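Terminase, large subunit (Enterobacteria phage P22, PDB 4DKW) drives ATP-powered translocation of viral DNA into empty capsids and, through the nuclease domain described here, cuts the viral genome to start and end packaging. Local coordinates at residues Y178-M181 with M182-F185; T102-D106 with A107-M111; W46-K49 with D50-V53; P11-T14 with I15-Q18; H158-E161 with N162-V166. All coordinates share one frame; numbering follows the deposited sequence.

Interaction 1 (Y178-M181 with M182-F185); sequences YGYM and MRRF
At the C-terminal end of helix 171-181, in the RNase H-like nuclease domain, the side chain of R183 folds back over Y180. M182 is the first residue to leave the helical conformation. Its amide still closes the last turn, with M182 N donating to Y178 O at 3.1 Å.

The main acceptor is the carbonyl of Y180. It takes a backbone bond from R183 N at 3.2 Å and a side-chain bond from R183 NH1 at 2.9 Å. The two donors come from opposite faces of the carbonyl plane. The NH1 bond is fairly straight, 160° at the hydrogen, and the oxygen lies in the plane of the guanidinium.

The same guanidinium lies flat on the Y180 ring, with planes 10° apart and centres 4.2 Å apart. The overlap is off-centre. NH1 sits over the rim of the ring, 3.4 Å from Y180 CZ. The pair also counts as a cation-pi contact. Y180 CG stands beside its own carbonyl carbon (chi1 172°), which brings the ring to the side where its oxygen meets R183.

Beyond the contact, Y180 OH bonds to E131, and F54 meets the ring edge-to-face. R184 NH1 is held by T117 O. The M182 side chain rests on A84. The Y178 side chain also rests on A84, and it comes within about 4 Å of the side chain of the magnesium ligand D33.

One arginine thus serves a carbonyl and a ring together. Its positive charge lies at the C-terminal end of a helix, where it would probably be favoured by the helix dipole.

Interaction 2 (T102-D106 with A107-M111); sequences TQYAD and AGFSM
Y104 and A105 meet G108 and F109 in a Schellman motif, the local contact that ends helix 97-107. This helix is the middle element of a beta-alpha-beta unit between strands 82-84 and 110-111. G108 carries the turn with a positive phi of 126°.

Two bonds define the motif. F109 N donates to Y104 O at 3.1 Å, and G108 N donates to A105 O at 3.0 Å. A107 N makes weak bonds to the carbonyls of Q103 and Y104. A water donates to both A105 O and F109 O and ties the helix end to the chain that leaves it. F109 O also faces A105 CA at 3.4 Å in a nearly straight CA-H...O contact.

The side chains of Y104 and F109 run alongside each other. Their rings meet obliquely, with centroids 5.6 Å apart and planes at 37°. Y104 CD1 lies 3.6 Å from both F109 CD2 and F109 CE2. The edge of the F109 ring also faces Y104 O in plane, with CD2 3.3 Å from the oxygen. M111 bends at chi2 (-82°), and this swings its methyl CE to 3.4 Å from Y104 CB.

Y104 OH is bonded to Q40, and the F109 ring meets W71 edge-to-face. A70 and V74 of helix 67-78 add to the apolar surroundings.

The carbonyls left over at the helix end are therefore met by F109 N, G108 N and the water. The same turn that supplies these donors brings F109 and M111 onto Y104, so ending the helix and packing its last aromatic residue go together.

Interaction 3 (W46-K49 with D50-V53); sequences WWDK and DADV
Backbone bonds join D48 and V53 as an antiparallel hydrogen-bonded pair. D48 N donates to V53 O at 2.9 Å. V53 N returns a bond to D48 O at 3.0 Å. D52 N adds a weak bond to the same D48 O.

Side-chain to backbone bonds fill the turn. D48 OD1 accepts from A51 N at 3.2 Å, along an almost straight line of 171°, with the donor above the carboxylate plane. D50 N reaches the same oxygen weakly. D48 CG lies anti to its backbone N (chi1 -178°), which carries the carboxylate over the turn amides.

The side-chain pair is W47 NE1 to D52 OD1, at 3.0 Å. The acid lies at the edge of the indole, near its plane. The indole N-H comes in on the anti side of the carboxylate, tilted somewhat out of its plane. V53 O also lies at this edge, 3.5 Å from W47 CD1. One face of the indole is covered by K49 CG, and F54 stacks on the ring too.

D48 OD1 and D50 OD2 are like-charged, 3.9 Å apart, and probably repel mildly. A water bridges K49 N and D50 OD2.

D52 and V53 both oppose D48, and D52 has a left-handed backbone. This is a G1 beta bulge, closing the hairpin of strands 40-48 and 53-62 in the central sheet of the RNase H-like domain.

Interaction 4 (P11-T14 with I15-Q18); sequences PEET and IKCQ
The carboxylates of E12 and E13 are the flat groups here, and the ammonium of K16 reaches one oxygen of each, the two directions nearly at right angles. K16 NZ is 3.7 Å from E12 OE2 and 3.6 Å from E13 OE1. Both are long salt bridges, so the network is loose. The E13 side chain crosses the lysine obliquely, its OE1 3.4 Å from both K16 CD and K16 CE. K16 bends at chi3 (-65°), which brings NZ within range of both acids. The stronger partner of E12 OE2 is R155, in a salt bridge, and K16 makes a cation-pi contact with F151.

The backbone makes a tight turn. I15 N donates to E12 O at 3.1 Å, and K16 N reaches the same oxygen weakly. T14 OG1 donates to P11 O at 2.6 Å, in the carbonyl plane, and T14 N bonds to that oxygen as well. I15 CG1 packs 3.5 Å from E12 O. A water donates to both T14 O and K16 O.

The short, weakly bonded helical turn 12-15 thus runs directly into strand 16-17. I15 and E12 lie against F151 and F154 of helix 148-156, while I15 and C17 pair with V143 of the parallel strand 141-144.

Interaction 5 (H158-E161 with N162-V166); sequences HRDE and NGKIV
R159 and I165 face each other in a single backbone bridge across a type I turn from D160 to G163, which G163 N closes on D160 O, and beside the bridge D160 N donates to K164 O at 2.8 Å and V166 N to H158 O at 3.0 Å.

D160 organises the turn. Its OD1 accepts from N162 N at 2.9 Å and K164 N at 3.0 Å, from opposite faces of the carboxylate plane, with a weak third bond from G163 N. CG sits between the backbone N and carbonyl carbon (chi1 60°), and this tucks the carboxylate over the turn. The bond from N162 N to OD1 closes an Asx turn that overlaps the type I turn. A water donates to D160 OD2 and I165 O.

The loop extends from strand 158-159, which pairs with strand 5-6 near the N-terminus. R159 reaches across with NH1, 2.9 Å from G163 O, and that nitrogen also forms a salt bridge with E126. V166 CB lies over one face of the H158 ring, 4.1 Å from its centroid, in a CH-pi contact. H158 ND1 bonds to L156 O. The side chain of I165 packs against V125 and I129 of helix 125-137.

How the interactions relate
Interactions 1 and 3 touch directly: R183 CG packs 3.5 Å from W47 CZ3, though the centres of the two interactions are about 13 Å apart. The R183 that covers Y180 therefore also meets the hairpin of interaction 3. Interactions 2, 3 and 4 reach the same mixed sheet at separate places. The centres of interactions 2 and 4 are about 32 Å apart, on opposite sides of the chain's centre. Interaction 1 lies nearest the magnesium site of D33 and D171, with the Y178 side chain about 7 Å from a bound magnesium ion. The side chains of Y104 in interaction 2 and I165 in interaction 5 are about 10 and 11 Å from one. Interactions 3 and 4 lie away from the site.

Interaction 1 (Y178-M181 with M182-F185)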
loop_
_atom_site.group_PDB
_atom_site.type_symbol
_atom_site.label_atom_id
_atom_site.label_comp_id
_atom_site.label_asym_id
_atom_site.label_seq_id
_atom_site.Cartn_x
_atom_site.Cartn_y
_atom_site.Cartn_z
ATOM N N TYR A 178 -0.262 -1.938 4.102
ATOM C CA TYR A 178 0.706 -1.305 5.020
ATOM C C TYR A 178 0.411 0.173 5.283
ATOM O O TYR A 178 0.542 0.645 6.418
ATOM C CB TYR A 178 2.151 -1.440 4.522
ATOM C CG TYR A 178 2.590 -2.868 4.317
ATOM C CD1 TYR A 178 2.118 -3.884 5.140
ATOM C CD2 TYR A 178 3.467 -3.204 3.292
ATOM C CE1 TYR A 178 2.512 -5.192 4.944
ATOM C CE2 TYR A 178 3.867 -4.504 3.093
ATOM C CZ TYR A 178 3.389 -5.493 3.924
ATOM O OH TYR A 178 3.791 -6.792 3.728
ATOM N N GLY A 179 0.035 0.899 4.234
ATOM C CA GLY A 179 -0.308 2.302 4.362
ATOM C C GLY A 179 -1.544 2.473 5.222
ATOM O O GLY A 179 -1.608 3.357 6.075
ATOM N N TYR A 180 -2.529 1.613 4.993
ATOM C CA TYR A 180 -3.745 1.607 5.788
ATOM C C TYR A 180 -3.460 1.309 7.274
ATOM O O TYR A 180 -3.978 1.979 8.173
ATOM C CB TYR A 180 -4.763 0.616 5.204
ATOM C CG TYR A 180 -5.970 0.419 6.094
ATOM C CD1 TYR A 180 -6.952 1.388 6.175
ATOM C CD2 TYR A 180 -6.119 -0.735 6.860
ATOM C CE1 TYR A 180 -8.041 1.230 7.004
ATOM C CE2 TYR A 180 -7.224 -0.912 7.690
ATOM C CZ TYR A 180 -8.173 0.083 7.756
ATOM O OH TYR A 180 -9.273 -0.045 8.563
ATOM N N MET A 181 -2.633 0.305 7.531
ATOM C CA MET A 181 -2.300 -0.074 8.902
ATOM C C MET A 181 -1.644 1.070 9.652
ATOM O O MET A 181 -1.904 1.288 10.841
ATOM C CB MET A 181 -1.367 -1.277 8.904
ATOM C CG MET A 181 -2.036 -2.559 8.441
ATOM S SD MET A 181 -0.838 -3.868 8.107
ATOM C CE MET A 181 -0.087 -4.060 9.709
ATOM N N MET A 182 -0.799 1.808 8.942
ATOM C CA MET A 182 -0.017 2.882 9.543
ATOM C C MET A 182 -0.638 4.266 9.355
ATOM O O MET A 182 0.051 5.271 9.496
ATOM C CB MET A 182 1.400 2.875 8.972
ATOM C CG MET A 182 2.201 1.657 9.359
ATOM S SD MET A 182 2.699 1.657 11.099
ATOM C CE MET A 182 4.282 2.486 11.040
ATOM N N ARG A 183 -1.935 4.309 9.062
ATOM C CA ARG A 183 -2.623 5.561 8.763
ATOM C C ARG A 183 -2.534 6.599 9.881
ATOM O O ARG A 183 -2.732 7.790 9.634
ATOM C CB ARG A 183 -4.080 5.303 8.368
ATOM C CG ARG A 183 -4.955 4.736 9.465
ATOM C CD ARG A 183 -6.291 4.331 8.898
ATOM N NE ARG A 183 -7.207 3.821 9.917
ATOM C CZ ARG A 183 -7.168 2.587 10.414
ATOM N NH1 ARG A 183 -6.244 1.727 10.003
ATOM N NH2 ARG A 183 -8.048 2.212 11.330
ATOM N N ARG A 184 -2.205 6.164 11.098
ATOM C CA ARG A 184 -2.039 7.112 12.211
ATOM C C ARG A 184 -0.831 8.033 11.996
ATOM O O ARG A 184 -0.699 9.061 12.663
ATOM C CB ARG A 184 -1.921 6.383 13.555
ATOM C CG ARG A 184 -0.728 5.413 13.651
ATOM C CD ARG A 184 -0.856 4.476 14.849
ATOM N NE ARG A 184 0.262 3.537 14.948
ATOM C CZ ARG A 184 0.355 2.412 14.242
ATOM N NH1 ARG A 184 -0.603 2.092 13.378
ATOM N NH2 ARG A 184 1.405 1.606 14.393
ATOM N N PHE A 185 0.047 7.647 11.067
ATOM C CA PHE A 185 1.221 8.441 10.716
ATOM C C PHE A 185 1.033 9.297 9.460
ATOM O O PHE A 185 1.919 10.078 9.101
ATOM C CB PHE A 185 2.462 7.559 10.583
ATOM C CG PHE A 185 2.856 6.894 11.862
ATOM C CD1 PHE A 185 3.420 7.625 12.892
ATOM C CD2 PHE A 185 2.640 5.540 12.044
ATOM C CE1 PHE A 185 3.772 7.021 14.064
ATOM C CE2 PHE A 185 2.990 4.938 13.218
ATOM C CZ PHE A 185 3.575 5.669 14.241
#

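Interaction 2 (T102-D106 with A107-M111)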
loop_
_atom_site.group_PDB
_atom_site.type_symbol
_atom_site.label_atom_id
_atom_site.label_comp_id
_atom_site.label_asym_id
_atom_site.label_seq_id
_atom_site.Cartn_x
_atom_site.Cartn_y
_atom_site.Cartn_z
ATOM N N THR A 102 16.773 1.377 5.078
ATOM C CA THR A 102 17.928 2.275 5.114
ATOM C C THR A 102 18.326 2.711 3.710
ATOM O O THR A 102 18.592 3.886 3.468
ATOM C CB THR A 102 19.142 1.611 5.806
ATOM O OG1 THR A 102 18.814 1.308 7.170
ATOM C CG2 THR A 102 20.368 2.522 5.767
ATOM N N GLN A 103 18.364 1.757 2.786
ATOM C CA GLN A 103 18.697 2.042 1.395
ATOM C C GLN A 103 17.670 2.989 0.779
ATOM O O GLN A 103 18.011 3.836 -0.048
ATOM C CB GLN A 103 18.750 0.746 0.578
ATOM C CG GLN A 103 19.762 -0.280 1.066
ATOM C CD GLN A 103 19.647 -1.602 0.329
ATOM O OE1 GLN A 103 18.967 -1.699 -0.698
ATOM N NE2 GLN A 103 20.303 -2.634 0.857
ATOM N N TYR A 104 16.412 2.836 1.185
ATOM C CA TYR A 104 15.327 3.672 0.665
ATOM C C TYR A 104 15.336 5.072 1.284
ATOM O O TYR A 104 15.090 6.067 0.594
ATOM C CB TYR A 104 13.972 2.977 0.848
ATOM C CG TYR A 104 13.635 2.028 -0.279
ATOM C CD1 TYR A 104 12.747 2.398 -1.278
ATOM C CD2 TYR A 104 14.239 0.775 -0.366
ATOM C CE1 TYR A 104 12.446 1.540 -2.320
ATOM C CE2 TYR A 104 13.947 -0.091 -1.407
ATOM C CZ TYR A 104 13.049 0.298 -2.382
ATOM O OH TYR A 104 12.758 -0.558 -3.421
ATOM N N ALA A 105 15.640 5.141 2.578
ATOM C CA ALA A 105 15.800 6.420 3.254
ATOM C C ALA A 105 16.958 7.191 2.630
ATOM O O ALA A 105 16.859 8.398 2.393
ATOM C CB ALA A 105 16.028 6.211 4.745
ATOM N N ASP A 106 18.053 6.485 2.352
ATOM C CA ASP A 106 19.247 7.109 1.784
ATOM C C ASP A 106 18.955 7.608 0.380
ATOM O O ASP A 106 19.568 8.572 -0.082
ATOM C CB ASP A 106 20.432 6.133 1.763
ATOM C CG ASP A 106 21.003 5.870 3.149
ATOM O OD1 ASP A 106 20.736 6.670 4.073
ATOM O OD2 ASP A 106 21.729 4.864 3.307
ATOM N N ALA A 107 18.016 6.942 -0.286
ATOM C CA ALA A 107 17.600 7.306 -1.638
ATOM C C ALA A 107 16.686 8.534 -1.644
ATOM O O ALA A 107 16.470 9.151 -2.686
ATOM C CB ALA A 107 16.915 6.126 -2.321
ATOM N N GLY A 108 16.149 8.886 -0.481
ATOM C CA GLY A 108 15.373 10.107 -0.356
ATOM C C GLY A 108 13.977 9.945 0.230
ATOM O O GLY A 108 13.302 10.929 0.551
ATOM N N PHE A 109 13.526 8.707 0.364
ATOM C CA PHE A 109 12.198 8.478 0.901
ATOM C C PHE A 109 12.141 8.796 2.395
ATOM O O PHE A 109 13.108 8.554 3.133
ATOM C CB PHE A 109 11.779 7.030 0.697
ATOM C CG PHE A 109 11.510 6.651 -0.733
ATOM C CD1 PHE A 109 10.292 6.952 -1.330
ATOM C CD2 PHE A 109 12.456 5.952 -1.469
ATOM C CE1 PHE A 109 10.032 6.589 -2.639
ATOM C CE2 PHE A 109 12.202 5.586 -2.784
ATOM C CZ PHE A 109 10.989 5.905 -3.365
ATOM N N SER A 110 11.002 9.330 2.836
ATOM C CA SER A 110 10.763 9.567 4.257
ATOM C C SER A 110 10.223 8.301 4.926
ATOM O O SER A 110 9.047 8.199 5.278
ATOM C CB SER A 110 9.803 10.742 4.440
ATOM O OG SER A 110 10.275 11.876 3.733
ATOM N N MET A 111 11.105 7.330 5.086
ATOM C CA MET A 111 10.745 6.045 5.652
ATOM C C MET A 111 10.410 6.185 7.136
ATOM O O MET A 111 11.141 6.829 7.878
ATOM C CB MET A 111 11.895 5.074 5.412
ATOM C CG MET A 111 12.163 4.878 3.918
ATOM S SD MET A 111 10.999 3.694 3.288
ATOM C CE MET A 111 10.860 4.006 1.551
HETATM O O HOH W 1 15.489 9.842 4.615
#

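Interaction 3 (W46-K49 with D50-V53)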
loop_
_atom_site.group_PDB
_atom_site.type_symbol
_atom_site.label_atom_id
_atom_site.label_comp_id
_atom_site.label_asym_id
_atom_site.label_seq_id
_atom_site.Cartn_x
_atom_site.Cartn_y
_atom_site.Cartn_z
ATOM N N TRP A 46 -4.700 8.417 0.222
ATOM C CA TRP A 46 -5.242 9.630 0.824
ATOM C C TRP A 46 -6.359 9.225 1.760
ATOM O O TRP A 46 -7.118 8.300 1.459
ATOM C CB TRP A 46 -5.789 10.584 -0.233
ATOM C CG TRP A 46 -4.776 11.057 -1.214
ATOM C CD1 TRP A 46 -3.423 10.884 -1.152
ATOM C CD2 TRP A 46 -5.036 11.785 -2.420
ATOM N NE1 TRP A 46 -2.822 11.466 -2.242
ATOM C CE2 TRP A 46 -3.788 12.027 -3.034
ATOM C CE3 TRP A 46 -6.202 12.265 -3.033
ATOM C CZ2 TRP A 46 -3.680 12.717 -4.245
ATOM C CZ3 TRP A 46 -6.090 12.954 -4.233
ATOM C CH2 TRP A 46 -4.837 13.173 -4.826
ATOM N N TRP A 47 -6.439 9.909 2.898
ATOM C CA TRP A 47 -7.454 9.633 3.911
ATOM C C TRP A 47 -8.240 10.909 4.249
ATOM O O TRP A 47 -7.696 11.872 4.786
ATOM C CB TRP A 47 -6.800 9.068 5.180
ATOM C CG TRP A 47 -7.767 8.571 6.206
ATOM C CD1 TRP A 47 -9.098 8.307 6.028
ATOM C CD2 TRP A 47 -7.472 8.251 7.575
ATOM N NE1 TRP A 47 -9.655 7.861 7.204
ATOM C CE2 TRP A 47 -8.687 7.814 8.162
ATOM C CE3 TRP A 47 -6.318 8.296 8.348
ATOM C CZ2 TRP A 47 -8.757 7.417 9.515
ATOM C CZ3 TRP A 47 -6.394 7.908 9.681
ATOM C CH2 TRP A 47 -7.605 7.474 10.250
ATOM N N ASP A 48 -9.517 10.904 3.900
ATOM C CA ASP A 48 -10.458 11.907 4.344
ATOM C C ASP A 48 -10.915 11.421 5.711
ATOM O O ASP A 48 -11.719 10.502 5.791
ATOM C CB ASP A 48 -11.646 11.947 3.355
ATOM C CG ASP A 48 -12.682 13.010 3.707
ATOM O OD1 ASP A 48 -12.663 13.522 4.847
ATOM O OD2 ASP A 48 -13.521 13.333 2.843
ATOM N N LYS A 49 -10.404 12.015 6.787
ATOM C CA LYS A 49 -10.797 11.588 8.136
ATOM C C LYS A 49 -12.195 12.004 8.542
ATOM O O LYS A 49 -12.796 11.375 9.408
ATOM C CB LYS A 49 -9.820 12.099 9.188
ATOM C CG LYS A 49 -8.425 11.518 9.082
ATOM C CD LYS A 49 -7.646 11.775 10.360
ATOM C CE LYS A 49 -6.203 11.393 10.183
ATOM N NZ LYS A 49 -5.385 11.732 11.365
ATOM N N ASP A 50 -12.708 13.071 7.926
ATOM C CA ASP A 50 -14.064 13.555 8.197
ATOM C C ASP A 50 -15.135 12.577 7.698
ATOM O O ASP A 50 -16.016 12.175 8.463
ATOM C CB ASP A 50 -14.281 14.952 7.593
ATOM C CG ASP A 50 -13.312 15.981 8.143
ATOM O OD1 ASP A 50 -13.294 16.187 9.378
ATOM O OD2 ASP A 50 -12.549 16.573 7.350
ATOM N N ALA A 51 -15.057 12.205 6.421
ATOM C CA ALA A 51 -15.966 11.208 5.858
ATOM C C ALA A 51 -15.476 9.788 6.171
ATOM O O ALA A 51 -16.234 8.824 6.048
ATOM C CB ALA A 51 -16.097 11.410 4.358
ATOM N N ASP A 52 -14.204 9.676 6.567
ATOM C CA ASP A 52 -13.549 8.390 6.838
ATOM C C ASP A 52 -13.542 7.541 5.564
ATOM O O ASP A 52 -14.022 6.408 5.546
ATOM C CB ASP A 52 -14.216 7.668 8.015
ATOM C CG ASP A 52 -13.271 6.721 8.732
ATOM O OD1 ASP A 52 -12.136 6.506 8.244
ATOM O OD2 ASP A 52 -13.673 6.186 9.785
ATOM N N VAL A 53 -13.001 8.124 4.494
ATOM C CA VAL A 53 -12.907 7.482 3.185
ATOM C C VAL A 53 -11.446 7.462 2.752
ATOM O O VAL A 53 -10.729 8.442 2.949
ATOM C CB VAL A 53 -13.765 8.222 2.117
ATOM C CG1 VAL A 53 -13.578 7.604 0.723
ATOM C CG2 VAL A 53 -15.239 8.183 2.497
HETATM O O HOH W 2 -9.813 14.873 6.954
#

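Interaction 4 (P11-T14 with I15-Q18)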
loop_
_atom_site.group_PDB
_atom_site.type_symbol
_atom_site.label_atom_id
_atom_site.label_comp_id
_atom_site.label_asym_id
_atom_site.label_seq_id
_atom_site.Cartn_x
_atom_site.Cartn_y
_atom_site.Cartn_z
ATOM N N PRO A 11 -17.485 -5.855 -7.359
ATOM C CA PRO A 11 -17.301 -5.272 -8.694
ATOM C C PRO A 11 -16.268 -4.145 -8.665
ATOM O O PRO A 11 -16.433 -3.214 -7.877
ATOM C CB PRO A 11 -18.691 -4.708 -9.021
ATOM C CG PRO A 11 -19.631 -5.493 -8.160
ATOM C CD PRO A 11 -18.884 -5.791 -6.905
ATOM N N GLU A 12 -15.234 -4.239 -9.502
ATOM C CA GLU A 12 -14.196 -3.200 -9.614
ATOM C C GLU A 12 -14.735 -1.787 -9.719
ATOM O O GLU A 12 -14.171 -0.849 -9.168
ATOM C CB GLU A 12 -13.374 -3.421 -10.868
ATOM C CG GLU A 12 -12.534 -4.627 -10.835
ATOM C CD GLU A 12 -11.797 -4.792 -12.130
ATOM O OE1 GLU A 12 -11.602 -5.951 -12.527
ATOM O OE2 GLU A 12 -11.417 -3.768 -12.752
ATOM N N GLU A 13 -15.827 -1.640 -10.452
ATOM C CA GLU A 13 -16.376 -0.329 -10.720
ATOM C C GLU A 13 -16.944 0.334 -9.473
ATOM O O GLU A 13 -17.009 1.562 -9.406
ATOM C CB GLU A 13 -17.410 -0.410 -11.860
ATOM C CG GLU A 13 -17.325 0.783 -12.873
ATOM C CD GLU A 13 -15.999 0.816 -13.671
ATOM O OE1 GLU A 13 -14.966 0.273 -13.215
ATOM O OE2 GLU A 13 -15.983 1.426 -14.754
ATOM N N THR A 14 -17.321 -0.473 -8.479
ATOM C CA THR A 14 -17.796 0.076 -7.212
ATOM C C THR A 14 -16.676 0.731 -6.397
ATOM O O THR A 14 -16.930 1.649 -5.620
ATOM C CB THR A 14 -18.543 -0.978 -6.358
ATOM O OG1 THR A 14 -17.635 -1.993 -5.932
ATOM C CG2 THR A 14 -19.655 -1.622 -7.160
ATOM N N ILE A 15 -15.435 0.292 -6.591
ATOM C CA ILE A 15 -14.320 0.896 -5.852
ATOM C C ILE A 15 -13.450 1.854 -6.684
ATOM O O ILE A 15 -12.556 2.507 -6.151
ATOM C CB ILE A 15 -13.456 -0.170 -5.114
ATOM C CG1 ILE A 15 -12.576 -0.968 -6.073
ATOM C CG2 ILE A 15 -14.336 -1.139 -4.322
ATOM C CD1 ILE A 15 -11.755 -2.024 -5.360
ATOM N N LYS A 16 -13.732 1.951 -7.978
ATOM C CA LYS A 16 -12.963 2.800 -8.888
ATOM C C LYS A 16 -13.509 4.236 -8.822
ATOM O O LYS A 16 -14.706 4.428 -8.658
ATOM C CB LYS A 16 -13.036 2.197 -10.307
ATOM C CG LYS A 16 -12.018 2.715 -11.323
ATOM C CD LYS A 16 -12.073 1.934 -12.654
ATOM C CE LYS A 16 -11.666 0.464 -12.481
ATOM N NZ LYS A 16 -11.445 -0.253 -13.774
ATOM N N CYS A 17 -12.640 5.244 -8.911
ATOM C CA CYS A 17 -13.104 6.635 -8.977
ATOM C C CYS A 17 -12.245 7.464 -9.922
ATOM O O CYS A 17 -11.117 7.080 -10.215
ATOM C CB CYS A 17 -13.141 7.282 -7.580
ATOM S SG CYS A 17 -11.536 7.699 -6.852
ATOM N N GLN A 18 -12.786 8.592 -10.391
ATOM C CA GLN A 18 -12.014 9.576 -11.163
ATOM C C GLN A 18 -11.000 10.290 -10.281
ATOM O O GLN A 18 -11.329 10.673 -9.160
ATOM C CB GLN A 18 -12.935 10.629 -11.784
ATOM C CG GLN A 18 -13.914 10.080 -12.786
ATOM C CD GLN A 18 -13.247 9.648 -14.075
ATOM O OE1 GLN A 18 -12.176 10.136 -14.430
ATOM N NE2 GLN A 18 -13.884 8.739 -14.788
HETATM O O HOH W 3 -17.261 4.378 -6.922
#

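Interaction 5 (H158-E161 with N162-V166)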
loop_
_atom_site.group_PDB
_atom_site.type_symbol
_atom_site.label_atom_id
_atom_site.label_comp_id
_atom_site.label_asym_id
_atom_site.label_seq_id
_atom_site.Cartn_x
_atom_site.Cartn_y
_atom_site.Cartn_z
ATOM N N HIS A 158 -6.753 -14.428 -4.416
ATOM C CA HIS A 158 -7.639 -15.542 -4.076
ATOM C C HIS A 158 -7.085 -16.421 -2.957
ATOM O O HIS A 158 -5.946 -16.253 -2.521
ATOM C CB HIS A 158 -7.904 -16.393 -5.319
ATOM C CG HIS A 158 -6.688 -17.110 -5.825
ATOM N ND1 HIS A 158 -5.708 -16.488 -6.570
ATOM C CD2 HIS A 158 -6.285 -18.398 -5.676
ATOM C CE1 HIS A 158 -4.762 -17.362 -6.868
ATOM N NE2 HIS A 158 -5.091 -18.527 -6.337
ATOM N N ARG A 159 -7.904 -17.362 -2.496
ATOM C CA ARG A 159 -7.476 -18.336 -1.507
ATOM C C ARG A 159 -7.264 -19.696 -2.157
ATOM O O ARG A 159 -7.901 -20.020 -3.164
ATOM C CB ARG A 159 -8.510 -18.451 -0.393
ATOM C CG ARG A 159 -8.631 -17.195 0.434
ATOM C CD ARG A 159 -9.733 -17.275 1.467
ATOM N NE ARG A 159 -9.852 -15.995 2.155
ATOM C CZ ARG A 159 -9.067 -15.614 3.159
ATOM N NH1 ARG A 159 -8.118 -16.423 3.621
ATOM N NH2 ARG A 159 -9.235 -14.420 3.711
ATOM N N ASP A 160 -6.367 -20.497 -1.587
ATOM C CA ASP A 160 -6.132 -21.826 -2.131
ATOM C C ASP A 160 -7.266 -22.779 -1.766
ATOM O O ASP A 160 -8.285 -22.363 -1.206
ATOM C CB ASP A 160 -4.756 -22.390 -1.732
ATOM C CG ASP A 160 -4.570 -22.528 -0.234
ATOM O OD1 ASP A 160 -5.559 -22.736 0.504
ATOM O OD2 ASP A 160 -3.402 -22.451 0.209
ATOM N N GLU A 161 -7.082 -24.057 -2.070
ATOM C CA GLU A 161 -8.131 -25.043 -1.866
ATOM C C GLU A 161 -8.504 -25.229 -0.388
ATOM O O GLU A 161 -9.589 -25.739 -0.087
ATOM C CB GLU A 161 -7.707 -26.373 -2.486
ATOM C CG GLU A 161 -6.318 -26.820 -2.043
ATOM C CD GLU A 161 -5.963 -28.216 -2.529
ATOM O OE1 GLU A 161 -6.802 -28.838 -3.219
ATOM O OE2 GLU A 161 -4.849 -28.696 -2.220
ATOM N N ASN A 162 -7.620 -24.819 0.526
ATOM C CA ASN A 162 -7.863 -25.002 1.962
ATOM C C ASN A 162 -8.228 -23.712 2.692
ATOM O O ASN A 162 -8.473 -23.712 3.892
ATOM C CB ASN A 162 -6.682 -25.696 2.630
ATOM C CG ASN A 162 -6.673 -27.175 2.369
ATOM O OD1 ASN A 162 -7.552 -27.890 2.838
ATOM N ND2 ASN A 162 -5.695 -27.649 1.609
ATOM N N GLY A 163 -8.254 -22.609 1.959
ATOM C CA GLY A 163 -8.729 -21.354 2.508
ATOM C C GLY A 163 -7.661 -20.348 2.878
ATOM O O GLY A 163 -7.971 -19.317 3.484
ATOM N N LYS A 164 -6.409 -20.643 2.531
ATOM C CA LYS A 164 -5.299 -19.736 2.830
ATOM C C LYS A 164 -5.086 -18.758 1.682
ATOM O O LYS A 164 -5.199 -19.141 0.516
ATOM C CB LYS A 164 -4.004 -20.519 3.071
ATOM C CG LYS A 164 -3.934 -21.208 4.414
ATOM C CD LYS A 164 -2.501 -21.622 4.729
ATOM C CE LYS A 164 -1.646 -20.412 5.098
ATOM N NZ LYS A 164 -0.194 -20.752 5.235
ATOM N N ILE A 165 -4.768 -17.506 2.007
ATOM C CA ILE A 165 -4.406 -16.511 0.997
ATOM C C ILE A 165 -3.270 -17.050 0.147
ATOM O O ILE A 165 -2.294 -17.578 0.670
ATOM C CB ILE A 165 -3.909 -15.199 1.638
ATOM C CG1 ILE A 165 -4.998 -14.559 2.499
ATOM C CG2 ILE A 165 -3.453 -14.212 0.564
ATOM C CD1 ILE A 165 -4.462 -13.621 3.523
ATOM N N VAL A 166 -3.408 -16.948 -1.166
ATOM C CA VAL A 166 -2.314 -17.284 -2.063
ATOM C C VAL A 166 -1.517 -15.999 -2.281
ATOM O O VAL A 166 -2.007 -15.032 -2.875
ATOM C CB VAL A 166 -2.819 -17.883 -3.392
ATOM C CG1 VAL A 166 -1.676 -18.037 -4.386
ATOM C CG2 VAL A 166 -3.482 -19.228 -3.137
HETATM O O HOH W 4 -3.706 -14.850 -4.792
HETATM O O HOH W 5 -1.834 -20.365 0.491
#